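Local structure of predicted HD superfamily hydrolase (uncultured Thermotogales bacterium, 2PQ7) at residues P12-I17 and K58-A63. The protein is a predicted hydrolase of the HD superfamily that binds two iron ions and probably uses them in hydrolysis. Numbering follows the deposited sequence. Where two conformers were deposited one is given.
Sequences PHLREI and KAIIAA
Ile61 meets Ile17 end to flank, and its side chain can be followed outward atom by atom. Ile61 CB lies 4.9 Å from Ile17 CD1, too far for close packing. Ile61 CG1 and CD1 beyond it each come to 4.1 Å from Ile17 CD1, so that methyl rests against the last C-C bond of Ile61, and the two side chains cross at about a right angle. The branch methyl, Ile61 CG2, stands a little farther off, at 4.4 Å from Ile17 CD1. With chi2 extended (173°), Ile61 CD1 is carried on toward the turn before helix 14-25, where it comes to a loose 4.4 Å from the carbonyl O of Pro12. His13, the N-cap residue, follows at once and accepts the first-turn bond from Ile17 N. The packing therefore joins the start of helix 14-25 to helix 56-65 of the all-helical HD domain. The latter helix runs directly into the His66-Asp67 pair that gives the family its name, both iron ligands here, and Ala63 O hydrogen-bonds His66 ND1, which helps to fix that imidazole's rotation. The second apolar contact is Leu14 CD1 against Ile60 CG2 at 4.0 Å, again nearly perpendicular; Ile60 was modelled in two conformers, so this value belongs to one of them. Leu14 reaches across because its CG is trans to the backbone N (chi1 -174°). Outside the pair of segments, Leu7 and Met8 of helix 4-10 also pack on Leu14, while Met42 and Ser46 of helix 35-52 touch Ile60 and Phe97 touches Ile61.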
# COMPACT_ATOMS: atom_id res chain seq x y z
N PRO A 12 14.37 -28.38 16.60
CA PRO A 12 14.23 -28.60 18.02
C PRO A 12 13.98 -27.35 18.80
O PRO A 12 14.56 -26.30 18.51
CB PRO A 12 15.61 -29.15 18.44
CG PRO A 12 16.19 -29.64 17.26
CD PRO A 12 15.69 -28.85 16.13
N HIS A 13 13.13 -27.48 19.79
CA HIS A 13 12.84 -26.42 20.74
C HIS A 13 12.24 -25.19 20.16
O HIS A 13 12.18 -24.17 20.84
CB HIS A 13 14.09 -26.07 21.55
CG HIS A 13 14.65 -27.22 22.29
ND1 HIS A 13 14.10 -27.66 23.47
CD2 HIS A 13 15.65 -28.08 21.98
CE1 HIS A 13 14.78 -28.72 23.88
NE2 HIS A 13 15.73 -28.98 23.00
N LEU A 14 11.69 -25.29 18.96
CA LEU A 14 11.17 -24.11 18.33
C LEU A 14 10.05 -23.44 19.10
O LEU A 14 9.98 -22.23 19.19
CB LEU A 14 10.75 -24.39 16.89
CG LEU A 14 10.31 -23.16 16.09
CD1 LEU A 14 11.43 -22.19 16.01
CD2 LEU A 14 9.88 -23.53 14.69
N ARG A 15 9.11 -24.24 19.60
CA ARG A 15 8.00 -23.69 20.35
C ARG A 15 8.46 -22.87 21.55
O ARG A 15 7.91 -21.77 21.78
CB ARG A 15 7.11 -24.87 20.84
CG ARG A 15 5.84 -24.43 21.57
CD ARG A 15 4.91 -25.63 21.92
N GLU A 16 9.40 -23.42 22.31
CA GLU A 16 9.93 -22.73 23.52
C GLU A 16 10.67 -21.43 23.13
O GLU A 16 10.42 -20.37 23.72
CB GLU A 16 10.82 -23.64 24.35
N ILE A 17 11.44 -21.52 22.07
CA ILE A 17 12.14 -20.30 21.58
C ILE A 17 11.14 -19.25 21.15
O ILE A 17 11.27 -18.10 21.52
CB ILE A 17 13.13 -20.64 20.48
CG1 ILE A 17 14.21 -21.56 21.03
CG2 ILE A 17 13.76 -19.32 19.95
CD1 ILE A 17 15.11 -22.16 19.95
N LYS A 58 19.91 -23.48 11.92
CA LYS A 58 20.71 -22.29 12.28
C LYS A 58 20.05 -20.98 11.81
O LYS A 58 19.96 -20.07 12.58
CB LYS A 58 22.13 -22.40 11.69
CG LYS A 58 23.06 -23.41 12.37
CD LYS A 58 24.43 -23.56 11.63
CE LYS A 58 25.32 -24.60 12.28
NZ LYS A 58 26.52 -24.89 11.48
N ALA A 59 19.56 -20.97 10.58
CA ALA A 59 18.95 -19.79 9.99
C ALA A 59 17.70 -19.33 10.72
O ALA A 59 17.55 -18.18 11.05
CB ALA A 59 18.71 -20.05 8.53
N ILE A 60 16.82 -20.29 11.01
CA ILE A 60 15.59 -20.00 11.71
C ILE A 60 15.81 -19.49 13.13
O ILE A 60 15.20 -18.50 13.53
CB ILE A 60 14.72 -21.29 11.80
CG1 ILE A 60 14.19 -21.61 10.42
CG2 ILE A 60 13.59 -21.16 12.80
CD1 ILE A 60 13.27 -20.52 9.80
N ILE A 61 16.66 -20.20 13.86
CA ILE A 61 16.96 -19.84 15.24
C ILE A 61 17.66 -18.48 15.29
O ILE A 61 17.29 -17.64 16.12
CB ILE A 61 17.68 -20.97 15.99
CG1 ILE A 61 16.68 -22.16 16.15
CG2 ILE A 61 18.18 -20.52 17.33
CD1 ILE A 61 17.31 -23.38 16.72
N ALA A 62 18.59 -18.27 14.37
CA ALA A 62 19.24 -16.97 14.38
C ALA A 62 18.23 -15.84 14.08
O ALA A 62 18.25 -14.79 14.71
CB ALA A 62 20.25 -17.00 13.36
N ALA A 63 17.34 -16.04 13.11
CA ALA A 63 16.30 -15.07 12.82
C ALA A 63 15.39 -14.81 14.01
O ALA A 63 15.04 -13.68 14.29
CB ALA A 63 15.48 -15.53 11.65